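Local atomic coordinates of restriction endonuclease Hpy99I (Helicobacter pylori, PDB entry 3GOX), a protein that cleaves DNA at a specific recognition sequence as a zinc-containing type II restriction endonuclease of the beta-beta-alpha-Me class. Residues P132-C143 against E168-L178. Sequence-based numbering, arbitrary orientation.
Sequences PPKGSVFTCPIC and EWICDSCNTGL. With ZN (zinc ion), chain F; NA (sodium ion), chain G; nucleotides of chain D; nucleotides of chain C.
Cys-140 and Cys-143, just beyond strand 137-139, face Cys-171 and Cys-174, where strand 166-171 passes into helix 172-180; the backbones come nearest at Cys-140 and Ile-170, with CA atoms 5.5 Å apart. The four SG atoms bind one zinc ion, the Cys-140 SG at 2.3 Å, and each CxxC pair supplies two ligands. Cys-140 carries its sulfur anti to its backbone N (chi1 -179°), across to the other segment, where it accepts an almost straight hydrogen bond from Cys-171 N at 3.5 Å (171° at the hydrogen). Ile-142 N donates to the same sulfur. Cys-171 SG, at the N-cap position, accepts from Cys-174 N, and such N-H donors would be expected to temper the negative charge of zinc-bound thiolates. Beside the metal, branched Ile-142 fills the angle between strand and helix: its CB and CG2 lie against Cys-174 SG, while CD1 meets Ile-170 CG2 at 3.9 Å and, more loosely, Leu-178. Pro-141, compact and apolar, sets CG against the same Ile-170 methyl and 3.4 Å from Glu-168 OE1; the other carboxylate oxygen, OE2, bonds Tyr-198 of the second subunit. Further out, Phe-138 turns its ring edge, whose hydrogens suit a carbonyl oxygen, to Trp-169 O, CZ to O 3.5 Å. Pro-132 CD, polarised by the adjacent N, makes a CH-pi contact over one face of the electron-rich Trp-169 indole, 3.6 Å from the five-membered ring centroid; Trp-169 NE1 bonds Met-127 O. Along the helix, Asn-175 OD1 and Asp-158 bind a sodium ion that also contacts O3' of DG7 of chain D, to which Asn-175 ND2 donates. A Cys4 zinc site thus ties the 137-139 hairpin to strands 155-159 and 166-171 and helix 172-180, consistent with the beta-beta-alpha-Me motif.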
loop_
_atom_site.group_PDB
_atom_site.type_symbol
_atom_site.label_atom_id
_atom_site.label_comp_id
_atom_site.label_asym_id
_atom_site.label_seq_id
_atom_site.Cartn_x
_atom_site.Cartn_y
_atom_site.Cartn_z
ATOM N N PRO A 132 5.116 2.837 21.490
ATOM C CA PRO A 132 6.569 2.859 21.324
ATOM C C PRO A 132 7.102 4.293 21.300
ATOM O O PRO A 132 6.606 5.115 20.522
ATOM C CB PRO A 132 6.758 2.177 19.959
ATOM C CG PRO A 132 5.599 1.277 19.857
ATOM C CD PRO A 132 4.468 2.064 20.414
ATOM N N PRO A 133 8.088 4.603 22.161
ATOM C CA PRO A 133 8.598 5.970 22.146
ATOM C C PRO A 133 9.215 6.387 20.801
ATOM O O PRO A 133 9.845 5.580 20.118
ATOM C CB PRO A 133 9.658 5.955 23.256
ATOM C CG PRO A 133 9.256 4.824 24.169
ATOM C CD PRO A 133 8.726 3.791 23.209
ATOM N N LYS A 134 9.006 7.641 20.416
ATOM C CA LYS A 134 9.701 8.216 19.269
ATOM C C LYS A 134 11.204 8.017 19.460
ATOM O O LYS A 134 11.730 8.203 20.551
ATOM C CB LYS A 134 9.364 9.704 19.129
ATOM C CG LYS A 134 10.330 10.530 18.284
ATOM C CD LYS A 134 10.226 10.238 16.787
ATOM C CE LYS A 134 10.136 11.540 16.004
ATOM N NZ LYS A 134 8.951 12.347 16.433
ATOM N N GLY A 135 11.890 7.605 18.400
ATOM C CA GLY A 135 13.326 7.370 18.481
ATOM C C GLY A 135 13.735 6.077 19.155
ATOM O O GLY A 135 14.910 5.865 19.378
ATOM N N SER A 136 12.791 5.212 19.491
ATOM C CA SER A 136 13.127 3.890 20.003
ATOM C C SER A 136 13.294 2.887 18.876
ATOM O O SER A 136 12.805 3.083 17.768
ATOM C CB SER A 136 12.089 3.371 20.994
ATOM O OG SER A 136 10.834 3.192 20.405
ATOM N N VAL A 137 14.001 1.805 19.168
ATOM C CA VAL A 137 14.107 0.686 18.243
ATOM C C VAL A 137 12.901 -0.238 18.410
ATOM O O VAL A 137 12.659 -0.788 19.496
ATOM C CB VAL A 137 15.430 -0.062 18.440
ATOM C CG1 VAL A 137 15.475 -1.299 17.526
ATOM C CG2 VAL A 137 16.606 0.869 18.188
ATOM N N PHE A 138 12.148 -0.376 17.326
ATOM C CA PHE A 138 10.884 -1.105 17.272
ATOM C C PHE A 138 11.023 -2.278 16.300
ATOM O O PHE A 138 11.748 -2.181 15.314
ATOM C CB PHE A 138 9.826 -0.140 16.740
ATOM C CG PHE A 138 8.458 -0.734 16.573
ATOM C CD1 PHE A 138 7.649 -0.972 17.673
ATOM C CD2 PHE A 138 7.958 -1.009 15.307
ATOM C CE1 PHE A 138 6.381 -1.499 17.518
ATOM C CE2 PHE A 138 6.683 -1.522 15.149
ATOM C CZ PHE A 138 5.901 -1.767 16.252
ATOM N N THR A 139 10.322 -3.379 16.578
ATOM C CA THR A 139 10.203 -4.513 15.659
ATOM C C THR A 139 8.721 -4.718 15.393
ATOM O O THR A 139 7.950 -5.020 16.289
ATOM C CB THR A 139 10.881 -5.784 16.219
ATOM O OG1 THR A 139 12.218 -5.454 16.615
ATOM C CG2 THR A 139 10.906 -6.883 15.155
ATOM N N CYS A 140 8.313 -4.548 14.147
ATOM C CA CYS A 140 6.892 -4.657 13.824
ATOM C C CYS A 140 6.393 -6.086 14.018
ATOM O O CYS A 140 7.042 -7.041 13.595
ATOM C CB CYS A 140 6.629 -4.199 12.388
ATOM S SG CYS A 140 4.878 -4.272 11.883
ATOM N N PRO A 141 5.262 -6.249 14.713
ATOM C CA PRO A 141 4.793 -7.619 14.967
ATOM C C PRO A 141 4.294 -8.382 13.743
ATOM O O PRO A 141 4.111 -9.607 13.829
ATOM C CB PRO A 141 3.677 -7.434 15.995
ATOM C CG PRO A 141 3.236 -6.049 15.886
ATOM C CD PRO A 141 4.417 -5.238 15.372
ATOM N N ILE A 142 4.079 -7.686 12.625
ATOM C CA ILE A 142 3.575 -8.344 11.424
ATOM C C ILE A 142 4.732 -8.653 10.483
ATOM O O ILE A 142 5.094 -9.820 10.309
ATOM C CB ILE A 142 2.462 -7.530 10.740
ATOM C CG1 ILE A 142 1.283 -7.343 11.704
ATOM C CG2 ILE A 142 2.000 -8.229 9.435
ATOM C CD1 ILE A 142 0.151 -6.518 11.157
ATOM N N CYS A 143 5.360 -7.615 9.943
ATOM C CA CYS A 143 6.431 -7.785 8.970
ATOM C C CYS A 143 7.786 -8.131 9.586
ATOM O O CYS A 143 8.705 -8.496 8.853
ATOM C CB CYS A 143 6.577 -6.537 8.100
ATOM S SG CYS A 143 7.199 -5.087 8.972
ATOM N N GLU A 168 -2.879 -3.574 17.614
ATOM C CA GLU A 168 -1.524 -3.260 18.090
ATOM C C GLU A 168 -0.918 -2.085 17.347
ATOM O O GLU A 168 -1.434 -1.644 16.302
ATOM C CB GLU A 168 -0.598 -4.481 17.966
ATOM C CG GLU A 168 -1.084 -5.673 18.784
ATOM C CD GLU A 168 -0.331 -6.974 18.534
ATOM O OE1 GLU A 168 0.833 -6.942 18.078
ATOM O OE2 GLU A 168 -0.907 -8.045 18.839
ATOM N N TRP A 169 0.173 -1.576 17.914
ATOM C CA TRP A 169 1.057 -0.665 17.219
ATOM C C TRP A 169 1.799 -1.452 16.157
ATOM O O TRP A 169 2.482 -2.428 16.460
ATOM C CB TRP A 169 2.046 -0.004 18.189
ATOM C CG TRP A 169 1.404 1.060 19.028
ATOM C CD1 TRP A 169 0.840 0.910 20.261
ATOM C CD2 TRP A 169 1.259 2.448 18.687
ATOM N NE1 TRP A 169 0.350 2.111 20.702
ATOM C CE2 TRP A 169 0.606 3.077 19.764
ATOM C CE3 TRP A 169 1.644 3.222 17.579
ATOM C CZ2 TRP A 169 0.308 4.439 19.763
ATOM C CZ3 TRP A 169 1.345 4.573 17.574
ATOM C CH2 TRP A 169 0.686 5.171 18.662
ATOM N N ILE A 170 1.651 -1.012 14.905
ATOM C CA ILE A 170 2.271 -1.663 13.753
ATOM C C ILE A 170 2.815 -0.570 12.821
ATOM O O ILE A 170 2.463 0.615 12.946
ATOM C CB ILE A 170 1.278 -2.600 12.973
ATOM C CG1 ILE A 170 0.084 -1.822 12.403
ATOM C CG2 ILE A 170 0.792 -3.759 13.868
ATOM C CD1 ILE A 170 -0.852 -2.688 11.544
ATOM N N CYS A 171 3.653 -0.952 11.861
ATOM C CA CYS A 171 4.168 0.039 10.913
ATOM C C CYS A 171 3.089 0.445 9.901
ATOM O O CYS A 171 2.164 -0.309 9.627
ATOM C CB CYS A 171 5.467 -0.436 10.246
ATOM S SG CYS A 171 5.255 -1.658 8.918
ATOM N N ASP A 172 3.215 1.666 9.402
ATOM C CA ASP A 172 2.268 2.238 8.420
ATOM C C ASP A 172 2.219 1.383 7.158
ATOM O O ASP A 172 1.158 1.229 6.562
ATOM C CB ASP A 172 2.686 3.694 8.114
ATOM C CG ASP A 172 1.782 4.396 7.090
ATOM O OD1 ASP A 172 0.711 4.894 7.469
ATOM O OD2 ASP A 172 2.200 4.526 5.914
ATOM N N SER A 173 3.351 0.822 6.760
ATOM C CA SER A 173 3.393 -0.061 5.588
ATOM C C SER A 173 2.451 -1.249 5.781
ATOM O O SER A 173 1.614 -1.551 4.912
ATOM C CB SER A 173 4.827 -0.517 5.366
ATOM O OG SER A 173 4.955 -1.439 4.312
ATOM N N CYS A 174 2.564 -1.943 6.907
ATOM C CA CYS A 174 1.679 -3.073 7.204
ATOM C C CYS A 174 0.228 -2.644 7.329
ATOM O O CYS A 174 -0.662 -3.329 6.832
ATOM C CB CYS A 174 2.119 -3.783 8.493
ATOM S SG CYS A 174 3.569 -4.840 8.209
ATOM N N ASN A 175 -0.020 -1.521 7.993
ATOM C CA ASN A 175 -1.384 -1.055 8.208
ATOM C C ASN A 175 -2.099 -0.779 6.873
ATOM O O ASN A 175 -3.257 -1.167 6.682
ATOM C CB ASN A 175 -1.393 0.200 9.078
ATOM C CG ASN A 175 -2.787 0.608 9.487
ATOM O OD1 ASN A 175 -3.513 -0.173 10.081
ATOM N ND2 ASN A 175 -3.166 1.847 9.179
ATOM N N THR A 176 -1.385 -0.141 5.954
ATOM C CA THR A 176 -1.947 0.185 4.652
ATOM C C THR A 176 -2.009 -1.044 3.740
ATOM O O THR A 176 -2.741 -1.037 2.746
ATOM C CB THR A 176 -1.200 1.362 4.006
ATOM O OG1 THR A 176 0.213 1.118 3.955
ATOM C CG2 THR A 176 -1.499 2.646 4.782
ATOM N N GLY A 177 -1.272 -2.098 4.084
ATOM C CA GLY A 177 -1.420 -3.409 3.463
ATOM C C GLY A 177 -2.667 -4.145 3.929
ATOM O O GLY A 177 -3.385 -4.753 3.118
ATOM N N LEU A 178 -2.944 -4.129 5.234
ATOM C CA LEU A 178 -4.176 -4.723 5.774
ATOM C C LEU A 178 -5.379 -4.169 5.030
ATOM O O LEU A 178 -6.294 -4.915 4.681
ATOM C CB LEU A 178 -4.341 -4.412 7.273
ATOM C CG LEU A 178 -3.273 -4.945 8.228
ATOM C CD1 LEU A 178 -3.602 -4.594 9.674
ATOM C CD2 LEU A 178 -3.099 -6.400 8.072
HETATM ZN ZN ZN F . 5.202 -3.905 9.590
HETATM NA NA NA G . -5.770 -0.406 10.452
ATOM P P DG D 7 -8.361 1.568 4.017
ATOM O OP1 DG D 7 -9.332 0.503 4.371
ATOM O OP2 DG D 7 -8.843 2.844 3.437
ATOM O "O5'" DG D 7 -7.531 1.920 5.331
ATOM C "C5'" DG D 7 -6.785 0.909 5.987
ATOM C "C4'" DG D 7 -5.928 1.509 7.078
ATOM O "O4'" DG D 7 -5.076 2.527 6.495
ATOM C "C3'" DG D 7 -6.672 2.212 8.210
ATOM O "O3'" DG D 7 -5.862 2.157 9.386
ATOM C "C2'" DG D 7 -6.768 3.636 7.700
ATOM C "C1'" DG D 7 -5.429 3.813 6.991
ATOM N N9 DG D 7 -5.461 4.748 5.865
ATOM C C8 DG D 7 -6.545 5.036 5.064
ATOM N N7 DG D 7 -6.300 5.964 4.178
ATOM C C5 DG D 7 -4.972 6.306 4.394
ATOM C C6 DG D 7 -4.157 7.283 3.756
ATOM O O6 DG D 7 -4.466 8.085 2.867
ATOM N N1 DG D 7 -2.864 7.288 4.271
ATOM C C2 DG D 7 -2.414 6.477 5.283
ATOM N N2 DG D 7 -1.123 6.635 5.631
ATOM N N3 DG D 7 -3.169 5.581 5.907
ATOM C C4 DG D 7 -4.429 5.550 5.415
ATOM P P DG C 4 6.056 11.917 3.099
ATOM O OP1 DG C 4 7.362 12.584 3.349
ATOM O OP2 DG C 4 5.393 12.076 1.777
ATOM O "O5'" DG C 4 6.251 10.365 3.404
ATOM C "C5'" DG C 4 6.507 9.927 4.739
ATOM C "C4'" DG C 4 6.376 8.426 4.858
ATOM O "O4'" DG C 4 5.040 8.016 4.478
ATOM C "C3'" DG C 4 7.305 7.587 3.989
ATOM O "O3'" DG C 4 7.462 6.314 4.622
ATOM C "C2'" DG C 4 6.497 7.452 2.709
ATOM C "C1'" DG C 4 5.088 7.271 3.259
ATOM N N9 DG C 4 4.002 7.753 2.405
ATOM C C8 DG C 4 3.942 8.951 1.733
ATOM N N7 DG C 4 2.813 9.130 1.102
ATOM C C5 DG C 4 2.087 7.976 1.361
ATOM C C6 DG C 4 0.768 7.600 0.961
ATOM O O6 DG C 4 -0.057 8.245 0.296
ATOM N N1 DG C 4 0.435 6.335 1.429
ATOM C C2 DG C 4 1.247 5.535 2.194
ATOM N N2 DG C 4 0.750 4.332 2.530
ATOM N N3 DG C 4 2.462 5.883 2.595
ATOM C C4 DG C 4 2.815 7.106 2.145
HETATM O O HOH W 1 -5.886 -1.503 8.391
HETATM O O HOH W 2 -8.167 -0.951 10.529
#